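Local coordinates for protein plasmid stabilization system (Mesorhizobium opportunistum, PDB 5CEG) that probably acts as the toxin of a type II toxin-antitoxin system, as a ParE-like member of the RelE toxin family, and is found here bound to another protein, at residues A81-L86 against V104-G109; S74-V79 against Y87-D92; M15-V20 against G96-V101; D28-Y33 against R46-L51. One frame throughout, in Å; residues are numbered along the deposited sequence. Where two conformers were deposited one is given.

Contact 1: A81-L86 against V104-G109; sequences APFVLL and VRVVDG. With NA (sodium ion), chain J.
Residues 83-86 and 104-108 pair as antiparallel strands through backbone hydrogen bonds. Val84 and Val107 bond both ways, with Val84 N 2.8 Å from Val107 O and Val107 N 2.9 Å from Val84 O. Leu86 N bonds to Arg105 O. In return Leu86 O takes a 2.7 Å bond from Val104 N and a weak one from Arg105 N, so Val104 and Arg105 both face Leu86 in a classic beta bulge. At the other end Gly109 N donates to Pro82 O at 3.0 Å. These strands form the hairpin at the middle of the sheet of this RelE/ParE fold.

The apolar contacts fall on both faces. On one, Leu85 and Val106 run alongside each other, with Leu85 CD2 3.6 Å from Val106 CG2. Phe83 shares this face, which helices 23-37 and 41-60 cover. Its ring brings CD1 to 4.0 Å from Asp108 CB. Pro82 CG sits over the centre of one ring face. On the other face Leu86 CD1 meets Val107 CG2 at 4.1 Å.

Arg105 and Asp108 find their main polar partners outside the two strands. Arg105 forms salt bridges to Asp28 and to an acidic side chain of a different protein. Asp108 OD1 caps Arg110 N at the start of helix 109-112. Gly109 O binds a sodium ion at 2.5 Å, together with two waters, the carbonyl oxygens of Leu113 and Leu116, and an oxygen of C-terminal Phe117.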
loop_
_atom_site.group_PDB
_atom_site.type_symbol
_atom_site.label_atom_id
_atom_site.label_comp_id
_atom_site.label_asym_id
_atom_site.label_seq_id
_atom_site.Cartn_x
_atom_site.Cartn_y
_atom_site.Cartn_z
ATOM N N ALA B 81 -13.689 7.575 15.552
ATOM C CA ALA B 81 -12.552 6.698 15.290
ATOM C C ALA B 81 -12.385 5.612 16.349
ATOM O O ALA B 81 -12.476 5.897 17.550
ATOM C CB ALA B 81 -11.274 7.525 15.186
ATOM N N PRO B 82 -12.134 4.370 15.918
ATOM C CA PRO B 82 -11.914 3.855 14.554
ATOM C C PRO B 82 -13.183 3.428 13.805
ATOM O O PRO B 82 -13.100 2.701 12.800
ATOM C CB PRO B 82 -11.027 2.633 14.806
ATOM C CG PRO B 82 -11.552 2.113 16.119
ATOM C CD PRO B 82 -11.869 3.333 16.935
ATOM N N PHE B 83 -14.341 3.862 14.297
ATOM C CA PHE B 83 -15.623 3.442 13.737
ATOM C C PHE B 83 -16.219 4.483 12.811
ATOM O O PHE B 83 -15.954 5.681 12.920
ATOM C CB PHE B 83 -16.625 3.124 14.860
ATOM C CG PHE B 83 -16.064 2.228 15.915
ATOM C CD1 PHE B 83 -15.867 0.882 15.656
ATOM C CD2 PHE B 83 -15.697 2.742 17.148
ATOM C CE1 PHE B 83 -15.331 0.055 16.622
ATOM C CE2 PHE B 83 -15.161 1.925 18.117
ATOM C CZ PHE B 83 -14.966 0.588 17.858
ATOM N N VAL B 84 -17.038 4.000 11.888
ATOM C CA VAL B 84 -17.810 4.848 11.011
ATOM C C VAL B 84 -19.279 4.533 11.264
ATOM O O VAL B 84 -19.691 3.376 11.147
ATOM C CB VAL B 84 -17.435 4.580 9.540
ATOM C CG1 VAL B 84 -18.390 5.254 8.616
ATOM C CG2 VAL B 84 -15.978 5.012 9.267
ATOM N N LEU B 85 -20.055 5.538 11.655
ATOM C CA LEU B 85 -21.491 5.344 11.805
ATOM C C LEU B 85 -22.152 5.637 10.470
ATOM O O LEU B 85 -21.983 6.723 9.931
ATOM C CB LEU B 85 -22.078 6.260 12.883
ATOM C CG LEU B 85 -21.650 6.155 14.349
ATOM C CD1 LEU B 85 -22.350 7.235 15.158
ATOM C CD2 LEU B 85 -21.970 4.805 14.935
ATOM N N LEU B 86 -22.918 4.683 9.947
ATOM C CA LEU B 86 -23.704 4.924 8.739
ATOM C C LEU B 86 -25.152 5.128 9.148
ATOM O O LEU B 86 -25.704 4.297 9.857
ATOM C CB LEU B 86 -23.612 3.749 7.755
ATOM C CG LEU B 86 -22.218 3.340 7.282
ATOM C CD1 LEU B 86 -22.332 2.130 6.354
ATOM C CD2 LEU B 86 -21.560 4.521 6.581
ATOM N N VAL B 104 -27.831 2.816 10.757
ATOM C CA VAL B 104 -27.995 1.574 10.007
ATOM C C VAL B 104 -26.882 0.546 10.278
ATOM O O VAL B 104 -27.156 -0.648 10.406
ATOM C CB VAL B 104 -28.093 1.899 8.505
ATOM C CG1 VAL B 104 -28.219 0.618 7.671
ATOM C CG2 VAL B 104 -29.302 2.807 8.256
ATOM N N ARG B 105 -25.628 1.007 10.383
ATOM C CA ARG B 105 -24.489 0.144 10.769
ATOM C C ARG B 105 -23.488 0.928 11.600
ATOM O O ARG B 105 -23.396 2.154 11.470
ATOM C CB ARG B 105 -23.717 -0.418 9.563
ATOM C CG ARG B 105 -24.512 -1.288 8.615
ATOM C CD ARG B 105 -25.009 -2.566 9.276
ATOM N NE ARG B 105 -23.979 -3.467 9.810
ATOM C CZ ARG B 105 -23.589 -4.597 9.222
ATOM N NH1 ARG B 105 -24.092 -4.948 8.042
ATOM N NH2 ARG B 105 -22.707 -5.385 9.827
ATOM N N VAL B 106 -22.728 0.204 12.407
ATOM C CA VAL B 106 -21.507 0.726 13.022
ATOM C C VAL B 106 -20.332 -0.095 12.470
ATOM O O VAL B 106 -20.210 -1.289 12.755
ATOM C CB VAL B 106 -21.544 0.637 14.557
ATOM C CG1 VAL B 106 -20.294 1.298 15.147
ATOM C CG2 VAL B 106 -22.817 1.304 15.107
ATOM N N VAL B 107 -19.492 0.540 11.652
ATOM C CA VAL B 107 -18.450 -0.191 10.926
ATOM C C VAL B 107 -17.069 0.091 11.508
ATOM O O VAL B 107 -16.725 1.237 11.710
ATOM C CB VAL B 107 -18.453 0.191 9.448
ATOM C CG1 VAL B 107 -17.404 -0.621 8.683
ATOM C CG2 VAL B 107 -19.848 -0.031 8.839
ATOM N N ASP B 108 -16.294 -0.956 11.789
ATOM C CA ASP B 108 -14.920 -0.777 12.256
ATOM C C ASP B 108 -14.002 -0.683 11.047
ATOM O O ASP B 108 -13.813 -1.670 10.345
ATOM C CB ASP B 108 -14.502 -1.946 13.157
ATOM C CG ASP B 108 -13.101 -1.778 13.748
ATOM O OD1 ASP B 108 -12.333 -0.900 13.311
ATOM O OD2 ASP B 108 -12.777 -2.535 14.686
ATOM N N GLY B 109 -13.429 0.496 10.814
ATOM C CA GLY B 109 -12.584 0.686 9.650
ATOM C C GLY B 109 -11.346 -0.196 9.644
ATOM O O GLY B 109 -10.806 -0.518 8.582
HETATM NA NA NA J . -8.570 -0.171 7.470
HETATM O O HOH W 1 -6.560 -0.144 5.996
HETATM O O HOH W 2 -7.497 -2.230 8.116
#

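Contact 2: S74-V79 against Y87-D92; sequences SARMLV and YETVPD
Ser74 OG donates a 2.6 Å hydrogen bond to Glu88 OE1, reaching the carboxylate oxygen almost in line with its C-O bond. Outside the two segments, Glu88 OE2 has a salt bridge to a basic side chain of another protein. Arg76 and Tyr87 form an antiparallel hydrogen-bonded pair. Arg76 N is 2.8 Å from Tyr87 O, and Tyr87 N is 3.0 Å from Arg76 O.

Two waters extend the polar network. One accepts from Arg76 NE and Thr89 N, and lies 2.8 Å from Ser74 O. The other accepts from Arg76 NH2 at 2.7 Å and donates to Thr89 OG1. Arg76 NH1 bonds to Gly65 O. Asp92 OD1 pairs with Arg67.

The packing centres on the Tyr87 ring. Arg76 CB lies over one face, 3.8 Å from the ring centroid, in a CH-pi contact. The extended Arg76 chain carries CD to 3.4 Å from Tyr87 OH. The hydroxyl itself is hydrogen-bonded to Pro62 O and Gly65 N. Leu78 CB reaches Tyr87 CE1 at 4.2 Å.

This is the open end of the hairpin of strands 76-80 and 83-90. Beyond the Arg76-Tyr87 pair, away from the turn, the chains diverge towards Ser74 and Thr89, and water and side-chain bonds replace direct backbone pairing.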
loop_
_atom_site.group_PDB
_atom_site.type_symbol
_atom_site.label_atom_id
_atom_site.label_comp_id
_atom_site.label_asym_id
_atom_site.label_seq_id
_atom_site.Cartn_x
_atom_site.Cartn_y
_atom_site.Cartn_z
ATOM N N SER B 74 -29.581 8.084 0.497
ATOM C CA SER B 74 -29.826 8.813 1.744
ATOM C C SER B 74 -28.724 8.646 2.777
ATOM O O SER B 74 -28.826 9.175 3.888
ATOM C CB SER B 74 -31.141 8.352 2.367
ATOM O OG SER B 74 -31.067 6.981 2.732
ATOM N N ALA B 75 -27.690 7.883 2.438
ATOM C CA ALA B 75 -26.683 7.550 3.446
ATOM C C ALA B 75 -25.868 8.757 3.885
ATOM O O ALA B 75 -25.535 9.636 3.084
ATOM C CB ALA B 75 -25.734 6.453 2.926
ATOM N N ARG B 76 -25.542 8.766 5.173
ATOM C CA ARG B 76 -24.679 9.762 5.783
ATOM C C ARG B 76 -23.647 9.031 6.621
ATOM O O ARG B 76 -23.902 7.945 7.141
ATOM C CB ARG B 76 -25.474 10.735 6.662
ATOM C CG ARG B 76 -26.352 11.706 5.900
ATOM C CD ARG B 76 -27.216 12.509 6.873
ATOM N NE ARG B 76 -28.077 13.475 6.187
ATOM C CZ ARG B 76 -27.708 14.713 5.870
ATOM N NH1 ARG B 76 -26.489 15.163 6.173
ATOM N NH2 ARG B 76 -28.565 15.514 5.257
ATOM N N MET B 77 -22.477 9.634 6.770
ATOM C CA MET B 77 -21.406 9.004 7.529
ATOM C C MET B 77 -20.948 9.938 8.634
ATOM O O MET B 77 -20.712 11.124 8.388
ATOM C CB MET B 77 -20.248 8.651 6.587
ATOM C CG MET B 77 -18.993 8.244 7.272
ATOM S SD MET B 77 -17.702 7.876 6.063
ATOM C CE MET B 77 -18.470 6.578 5.101
ATOM N N LEU B 78 -20.866 9.417 9.855
ATOM C CA LEU B 78 -20.334 10.176 10.975
ATOM C C LEU B 78 -19.209 9.354 11.585
ATOM O O LEU B 78 -19.399 8.188 11.913
ATOM C CB LEU B 78 -21.448 10.483 11.993
ATOM C CG LEU B 78 -21.159 11.473 13.121
ATOM C CD1 LEU B 78 -20.742 12.840 12.589
ATOM C CD2 LEU B 78 -22.378 11.588 14.025
ATOM N N VAL B 79 -18.021 9.944 11.703
ATOM C CA VAL B 79 -16.866 9.199 12.188
ATOM C C VAL B 79 -16.718 9.316 13.708
ATOM O O VAL B 79 -16.895 10.390 14.288
ATOM C CB VAL B 79 -15.560 9.677 11.482
ATOM C CG1 VAL B 79 -14.325 8.979 12.060
ATOM C CG2 VAL B 79 -15.644 9.421 9.991
ATOM N N TYR B 87 -25.762 6.224 8.720
ATOM C CA TYR B 87 -27.132 6.507 9.152
ATOM C C TYR B 87 -27.891 7.290 8.094
ATOM O O TYR B 87 -27.313 7.770 7.118
ATOM C CB TYR B 87 -27.123 7.288 10.477
ATOM C CG TYR B 87 -26.859 8.783 10.357
ATOM C CD1 TYR B 87 -25.559 9.296 10.381
ATOM C CD2 TYR B 87 -27.914 9.678 10.256
ATOM C CE1 TYR B 87 -25.332 10.666 10.293
ATOM C CE2 TYR B 87 -27.701 11.038 10.161
ATOM C CZ TYR B 87 -26.412 11.531 10.171
ATOM O OH TYR B 87 -26.215 12.906 10.082
ATOM N N GLU B 88 -29.196 7.442 8.304
ATOM C CA GLU B 88 -29.984 8.355 7.486
ATOM C C GLU B 88 -30.949 9.133 8.365
ATOM O O GLU B 88 -31.254 8.706 9.478
ATOM C CB GLU B 88 -30.769 7.602 6.407
ATOM C CG GLU B 88 -31.693 6.529 6.992
ATOM C CD GLU B 88 -32.574 5.841 5.967
ATOM O OE1 GLU B 88 -32.387 6.044 4.746
ATOM O OE2 GLU B 88 -33.458 5.073 6.400
ATOM N N THR B 89 -31.419 10.266 7.860
ATOM C CA THR B 89 -32.553 10.947 8.484
ATOM C C THR B 89 -33.817 10.610 7.710
ATOM O O THR B 89 -33.769 10.322 6.509
ATOM C CB THR B 89 -32.400 12.484 8.523
ATOM O OG1 THR B 89 -32.520 13.028 7.207
ATOM C CG2 THR B 89 -31.063 12.905 9.147
ATOM N N VAL B 90 -34.949 10.628 8.403
ATOM C CA VAL B 90 -36.235 10.554 7.720
ATOM C C VAL B 90 -37.106 11.700 8.229
ATOM O O VAL B 90 -37.318 11.810 9.431
ATOM C CB VAL B 90 -36.949 9.230 7.949
ATOM C CG1 VAL B 90 -38.282 9.241 7.203
ATOM C CG2 VAL B 90 -36.083 8.063 7.468
ATOM N N PRO B 91 -37.587 12.564 7.322
ATOM C CA PRO B 91 -37.358 12.580 5.870
ATOM C C PRO B 91 -35.888 12.802 5.516
ATOM O O PRO B 91 -35.133 13.333 6.334
ATOM C CB PRO B 91 -38.197 13.765 5.379
ATOM C CG PRO B 91 -39.124 14.104 6.521
ATOM C CD PRO B 91 -38.409 13.705 7.765
ATOM N N ASP B 92 -35.502 12.378 4.318
ATOM C CA ASP B 92 -34.155 12.593 3.815
ATOM C C ASP B 92 -34.067 13.964 3.140
ATOM O O ASP B 92 -33.956 14.061 1.920
ATOM C CB ASP B 92 -33.774 11.486 2.825
ATOM C CG ASP B 92 -32.375 11.663 2.263
ATOM O OD1 ASP B 92 -31.483 12.033 3.038
ATOM O OD2 ASP B 92 -32.177 11.450 1.050
HETATM O O HOH W 3 -30.137 11.142 5.400
HETATM O O HOH W 4 -30.954 14.246 5.428
#

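Contact 3: M15-V20 against G96-V101; sequences MAVRLV and GPVEWV
The Trp100 indole, in one of its two conformers, meets Val20 obliquely, with its CD1 3.9 Å from Val20 CG2. Its own neighbour Glu99 places CG at the ring edge, in the plane. Trp100 CG sits between its backbone N and carbonyl carbon (chi1 67°), and the ring swings outward, with CD1 the ring atom that touches Val20. Its CB stays close, 4.0 Å from Arg18 CB. These ring contacts hold for that one conformer.

Arg18 pairs with Trp100, and Leu19 with Val101, as parallel strands. Val101 N donates to Arg18 O at 2.9 Å. Val101 O in turn accepts from Val20 N at 2.9 Å, and both bonds are nearly straight at their carbonyls. Leu19 CA adds a longer CA-H...O contact to Val101 O. A water joins the backbones just before this pairing, accepting from Arg18 N and donating to Glu99 O.

Val101 packs through both methyls: CG1 is 3.8 Å from Leu19 CD1, while CG2 is 3.8 Å from Val17 CG2. Val17 CG1 lies against Val98, near its carbonyl O. Pro62 and Leu58 border this face.

Strand 18-21 is an outermost strand of the sheet within this chain, joined parallel to strand 100-108. Glu99 and Trp100 both face Val90 in a classic beta bulge. The chemistry is divided: Val101 packs towards helix 41-60, while water completes the backbone link where the two chains come together.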
loop_
_atom_site.group_PDB
_atom_site.type_symbol
_atom_site.label_atom_id
_atom_site.label_comp_id
_atom_site.label_asym_id
_atom_site.label_seq_id
_atom_site.Cartn_x
_atom_site.Cartn_y
_atom_site.Cartn_z
ATOM N N MET B 15 -36.680 18.759 21.524
ATOM C CA MET B 15 -35.639 19.266 20.637
ATOM C C MET B 15 -34.900 18.128 19.936
ATOM O O MET B 15 -34.758 18.130 18.711
ATOM C CB MET B 15 -34.651 20.137 21.414
ATOM N N ALA B 16 -34.419 17.164 20.716
ATOM C CA ALA B 16 -33.751 15.992 20.153
ATOM C C ALA B 16 -34.746 15.173 19.332
ATOM O O ALA B 16 -35.886 14.980 19.755
ATOM C CB ALA B 16 -33.141 15.137 21.259
ATOM N N VAL B 17 -34.325 14.707 18.158
ATOM C CA VAL B 17 -35.180 13.854 17.340
ATOM C C VAL B 17 -35.108 12.416 17.857
ATOM O O VAL B 17 -34.201 12.081 18.631
ATOM C CB VAL B 17 -34.783 13.902 15.848
ATOM C CG1 VAL B 17 -34.566 15.334 15.409
ATOM C CG2 VAL B 17 -33.534 13.087 15.596
ATOM N N ARG B 18 -36.062 11.576 17.447
ATOM C CA ARG B 18 -36.032 10.159 17.813
ATOM C C ARG B 18 -34.842 9.489 17.138
ATOM O O ARG B 18 -34.618 9.685 15.948
ATOM C CB ARG B 18 -37.325 9.437 17.414
ATOM C CG ARG B 18 -37.345 7.953 17.800
ATOM C CD ARG B 18 -38.704 7.524 18.319
ATOM N NE ARG B 18 -38.901 6.076 18.409
ATOM C CZ ARG B 18 -38.853 5.371 19.537
ATOM N NH1 ARG B 18 -38.585 5.962 20.694
ATOM N NH2 ARG B 18 -39.075 4.065 19.512
ATOM N N LEU B 19 -34.090 8.709 17.896
ATOM C CA LEU B 19 -32.961 7.998 17.311
ATOM C C LEU B 19 -33.124 6.507 17.541
ATOM O O LEU B 19 -33.292 6.042 18.671
ATOM C CB LEU B 19 -31.629 8.498 17.888
ATOM C CG LEU B 19 -30.383 8.056 17.093
ATOM C CD1 LEU B 19 -29.349 9.174 17.020
ATOM C CD2 LEU B 19 -29.778 6.830 17.715
ATOM N N VAL B 20 -33.075 5.754 16.450
ATOM C CA VAL B 20 -33.220 4.315 16.504
ATOM C C VAL B 20 -32.054 3.664 15.769
ATOM O O VAL B 20 -31.342 4.331 15.009
ATOM C CB VAL B 20 -34.563 3.859 15.897
ATOM C CG1 VAL B 20 -35.736 4.345 16.795
ATOM C CG2 VAL B 20 -34.732 4.404 14.487
ATOM N N GLY B 96 -35.453 21.390 7.319
ATOM C CA GLY B 96 -36.802 21.103 7.758
ATOM C C GLY B 96 -36.792 20.076 8.865
ATOM O O GLY B 96 -35.738 19.542 9.212
ATOM N N PRO B 97 -37.973 19.792 9.423
ATOM C CA PRO B 97 -38.124 18.881 10.559
ATOM C C PRO B 97 -37.666 17.466 10.233
ATOM O O PRO B 97 -37.958 16.956 9.156
ATOM C CB PRO B 97 -39.632 18.906 10.834
ATOM C CG PRO B 97 -40.130 20.145 10.172
ATOM C CD PRO B 97 -39.266 20.330 8.974
ATOM N N VAL B 98 -36.954 16.851 11.169
ATOM C CA VAL B 98 -36.563 15.450 11.044
ATOM C C VAL B 98 -37.358 14.628 12.054
ATOM O O VAL B 98 -37.440 14.996 13.231
ATOM C CB VAL B 98 -35.046 15.273 11.280
ATOM C CG1 VAL B 98 -34.664 13.784 11.322
ATOM C CG2 VAL B 98 -34.255 16.025 10.215
ATOM N N GLU B 99 -37.966 13.530 11.613
ATOM C CA GLU B 99 -38.778 12.734 12.537
ATOM C C GLU B 99 -37.940 11.650 13.221
ATOM O O GLU B 99 -38.095 11.404 14.420
ATOM C CB GLU B 99 -39.982 12.110 11.825
ATOM C CG GLU B 99 -40.755 11.158 12.721
ATOM C CD GLU B 99 -42.261 11.256 12.609
ATOM O OE1 GLU B 99 -42.757 12.218 11.998
ATOM O OE2 GLU B 99 -42.950 10.354 13.141
ATOM N N TRP B 100 -37.031 11.013 12.477
ATOM C CA TRP B 100 -36.024 10.243 13.194
ATOM C C TRP B 100 -34.728 10.099 12.446
ATOM O O TRP B 100 -34.568 10.480 11.297
ATOM C CB TRP B 100 -36.507 8.840 13.559
ATOM C CG TRP B 100 -36.717 7.993 12.379
ATOM C CD1 TRP B 100 -35.861 7.080 11.837
ATOM C CD2 TRP B 100 -37.876 7.994 11.570
ATOM N NE1 TRP B 100 -36.436 6.501 10.726
ATOM C CE2 TRP B 100 -37.678 7.050 10.549
ATOM C CE3 TRP B 100 -39.072 8.702 11.611
ATOM C CZ2 TRP B 100 -38.635 6.804 9.590
ATOM C CZ3 TRP B 100 -40.011 8.464 10.665
ATOM C CH2 TRP B 100 -39.790 7.534 9.661
ATOM N N VAL B 101 -33.750 9.672 13.232
ATOM C CA VAL B 101 -32.440 9.292 12.718
ATOM C C VAL B 101 -32.370 7.788 12.887
ATOM O O VAL B 101 -32.633 7.290 13.978
ATOM C CB VAL B 101 -31.304 9.981 13.486
ATOM C CG1 VAL B 101 -29.970 9.252 13.255
ATOM C CG2 VAL B 101 -31.213 11.441 13.062
HETATM O O HOH W 5 -38.270 13.110 16.317
#

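Contact 4: D28-Y33 against R46-L51; sequences DLIDIY and RYYDQL
Tyr33 turns its CG anti to the backbone N (chi1 -167°), which carries its ring towards the Tyr48 ring on the facing helix. Tyr48 has a first torsion well off the usual staggered value. It helps lay the ring across the gap between the helices, with the hydroxyl at the backbone of the first helix.

The rings form an edge-to-face pair. Their centroids are 4.6 Å apart and their planes meet at 51°, so the pair is tilted well away from a perpendicular T. Tyr33 CD2 lies over the centre of one Tyr48 face, 3.5 Å from Tyr48 CE2. Tyr33 CB also touches the phenol end, 3.5 Å from Tyr48 OH.

Tyr48 OH donates a 2.8 Å hydrogen bond to Leu29 O. The donor stands above the carbonyl plane, 72° out of it. Leu29 O also accepts the helical bond from Tyr33 N at 3.2 Å, which comes from the opposite face of that plane. Leu29 O itself lies at the edge of the Tyr48 ring.

Beside the rings, Leu29 and Leu51 pass alongside each other head to tail, and Leu29 CD2 meets Leu51 CD1 at 3.9 Å. Leu29 also rests on Val106, and Leu51 on Phe83 and Leu85.

Helices 23-37 and 41-60 form an antiparallel hairpin packed on the sheet. The segment axes approach to 10.5 Å, so side chains fill the interface. Tyr33 OH bonds to Asp45. Tyr48, a buried residue, gives its hydroxyl proton to a partner-helix carbonyl already in a helical bond; its ring meets both Tyr33 and, edge-to-face, an aromatic side chain of another protein.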
loop_
_atom_site.group_PDB
_atom_site.type_symbol
_atom_site.label_atom_id
_atom_site.label_comp_id
_atom_site.label_asym_id
_atom_site.label_seq_id
_atom_site.Cartn_x
_atom_site.Cartn_y
_atom_site.Cartn_z
ATOM N N ASP B 28 -23.764 -4.966 15.694
ATOM C CA ASP B 28 -22.427 -4.408 15.498
ATOM C C ASP B 28 -21.878 -3.937 16.838
ATOM O O ASP B 28 -20.727 -4.198 17.161
ATOM C CB ASP B 28 -22.441 -3.217 14.522
ATOM C CG ASP B 28 -22.775 -3.605 13.087
ATOM O OD1 ASP B 28 -22.565 -4.772 12.676
ATOM O OD2 ASP B 28 -23.234 -2.702 12.364
ATOM N N LEU B 29 -22.711 -3.220 17.600
ATOM C CA LEU B 29 -22.295 -2.696 18.905
ATOM C C LEU B 29 -21.907 -3.820 19.867
ATOM O O LEU B 29 -20.916 -3.722 20.584
ATOM C CB LEU B 29 -23.408 -1.842 19.525
ATOM C CG LEU B 29 -23.699 -0.485 18.867
ATOM C CD1 LEU B 29 -24.942 0.171 19.507
ATOM C CD2 LEU B 29 -22.483 0.445 18.978
ATOM N N ILE B 30 -22.703 -4.882 19.905
ATOM C CA ILE B 30 -22.382 -6.004 20.773
ATOM C C ILE B 30 -21.070 -6.669 20.340
ATOM O O ILE B 30 -20.221 -6.967 21.178
ATOM C CB ILE B 30 -23.521 -7.024 20.796
ATOM C CG1 ILE B 30 -24.754 -6.378 21.432
ATOM C CG2 ILE B 30 -23.106 -8.285 21.556
ATOM C CD1 ILE B 30 -25.995 -7.216 21.361
ATOM N N ASP B 31 -20.897 -6.869 19.033
ATOM C CA ASP B 31 -19.677 -7.468 18.490
ATOM C C ASP B 31 -18.424 -6.663 18.869
ATOM O O ASP B 31 -17.404 -7.223 19.282
ATOM C CB ASP B 31 -19.790 -7.564 16.964
ATOM C CG ASP B 31 -18.649 -8.349 16.337
ATOM O OD1 ASP B 31 -18.378 -9.487 16.777
ATOM O OD2 ASP B 31 -18.011 -7.812 15.409
ATOM N N ILE B 32 -18.521 -5.347 18.722
ATOM C CA ILE B 32 -17.415 -4.457 19.070
ATOM C C ILE B 32 -17.004 -4.636 20.531
ATOM O O ILE B 32 -15.815 -4.775 20.841
ATOM C CB ILE B 32 -17.789 -2.983 18.800
ATOM C CG1 ILE B 32 -17.844 -2.721 17.281
ATOM C CG2 ILE B 32 -16.811 -2.030 19.502
ATOM C CD1 ILE B 32 -18.555 -1.432 16.913
ATOM N N TYR B 33 -17.988 -4.639 21.429
ATOM C CA TYR B 33 -17.709 -4.733 22.859
ATOM C C TYR B 33 -17.099 -6.086 23.221
ATOM O O TYR B 33 -16.135 -6.174 23.999
ATOM C CB TYR B 33 -19.000 -4.492 23.663
ATOM C CG TYR B 33 -18.785 -4.246 25.156
ATOM C CD1 TYR B 33 -18.558 -5.306 26.024
ATOM C CD2 TYR B 33 -18.827 -2.970 25.681
ATOM C CE1 TYR B 33 -18.369 -5.102 27.376
ATOM C CE2 TYR B 33 -18.629 -2.748 27.045
ATOM C CZ TYR B 33 -18.411 -3.825 27.881
ATOM O OH TYR B 33 -18.218 -3.627 29.231
ATOM N N ARG B 46 -14.970 2.201 27.265
ATOM C CA ARG B 46 -14.669 3.508 26.683
ATOM C C ARG B 46 -15.250 3.643 25.278
ATOM O O ARG B 46 -15.771 4.699 24.935
ATOM C CB ARG B 46 -13.162 3.772 26.662
ATOM C CG ARG B 46 -12.580 4.077 28.045
ATOM C CD ARG B 46 -11.155 4.631 27.957
ATOM N NE ARG B 46 -10.219 3.684 27.351
ATOM C CZ ARG B 46 -9.522 2.776 28.032
ATOM N NH1 ARG B 46 -9.659 2.679 29.348
ATOM N NH2 ARG B 46 -8.691 1.959 27.396
ATOM N N TYR B 47 -15.185 2.581 24.472
ATOM C CA TYR B 47 -15.779 2.648 23.135
ATOM C C TYR B 47 -17.290 2.875 23.236
ATOM O O TYR B 47 -17.856 3.644 22.454
ATOM C CB TYR B 47 -15.498 1.376 22.317
ATOM C CG TYR B 47 -14.088 1.239 21.780
ATOM C CD1 TYR B 47 -13.389 2.333 21.292
ATOM C CD2 TYR B 47 -13.468 -0.001 21.746
ATOM C CE1 TYR B 47 -12.092 2.188 20.786
ATOM C CE2 TYR B 47 -12.177 -0.155 21.265
ATOM C CZ TYR B 47 -11.501 0.937 20.783
ATOM O OH TYR B 47 -10.222 0.773 20.296
ATOM N N TYR B 48 -17.950 2.220 24.196
ATOM C CA TYR B 48 -19.379 2.474 24.387
ATOM C C TYR B 48 -19.638 3.905 24.868
ATOM O O TYR B 48 -20.603 4.530 24.440
ATOM C CB TYR B 48 -20.008 1.475 25.372
ATOM C CG TYR B 48 -20.583 0.222 24.735
ATOM C CD1 TYR B 48 -20.190 -0.188 23.462
ATOM C CD2 TYR B 48 -21.511 -0.559 25.418
ATOM C CE1 TYR B 48 -20.718 -1.342 22.884
ATOM C CE2 TYR B 48 -22.034 -1.708 24.857
ATOM C CZ TYR B 48 -21.638 -2.094 23.582
ATOM O OH TYR B 48 -22.163 -3.244 23.031
ATOM N N ASP B 49 -18.784 4.423 25.750
ATOM C CA ASP B 49 -18.941 5.816 26.188
ATOM C C ASP B 49 -18.875 6.763 24.996
ATOM O O ASP B 49 -19.671 7.697 24.879
ATOM C CB ASP B 49 -17.856 6.202 27.196
ATOM C CG ASP B 49 -17.983 5.469 28.523
ATOM O OD1 ASP B 49 -19.097 5.069 28.906
ATOM O OD2 ASP B 49 -16.939 5.326 29.189
ATOM N N GLN B 50 -17.916 6.510 24.107
ATOM C CA GLN B 50 -17.686 7.384 22.963
ATOM C C GLN B 50 -18.795 7.256 21.922
ATOM O O GLN B 50 -19.246 8.259 21.351
ATOM C CB GLN B 50 -16.322 7.078 22.333
ATOM C CG GLN B 50 -15.176 7.453 23.284
ATOM C CD GLN B 50 -13.834 6.851 22.909
ATOM O OE1 GLN B 50 -13.672 6.264 21.840
ATOM N NE2 GLN B 50 -12.861 6.983 23.805
ATOM N N LEU B 51 -19.240 6.027 21.681
ATOM C CA LEU B 51 -20.276 5.808 20.676
ATOM C C LEU B 51 -21.617 6.357 21.159
ATOM O O LEU B 51 -22.362 6.947 20.380
ATOM C CB LEU B 51 -20.379 4.322 20.327
ATOM C CG LEU B 51 -19.209 3.797 19.492
ATOM C CD1 LEU B 51 -19.141 2.281 19.565
ATOM C CD2 LEU B 51 -19.341 4.262 18.026
#

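How the contacts relate
Contacts 1, 2 and 3 lie in one mixed sheet, and contact 4 joins the two helices that pack on it. Along the chain, contact 4 closes before contacts 1 and 2 open, and it lies within the long loop closed by contact 3. Contacts 1 and 2 share strand 83-90, with centres about 13 Å apart. Contacts 1 and 3 share strand 100-108, with centres about 20 Å apart. Contacts 2 and 3 touch, about 11 Å apart between centres, where Val90 pairs with Glu99 and Trp100. Asp28 and Ile32 link contact 4 to contact 1, about 10 Å away between centres. The central hairpin thus ties the helices to strands 18-21 and 76-80 in one compact domain.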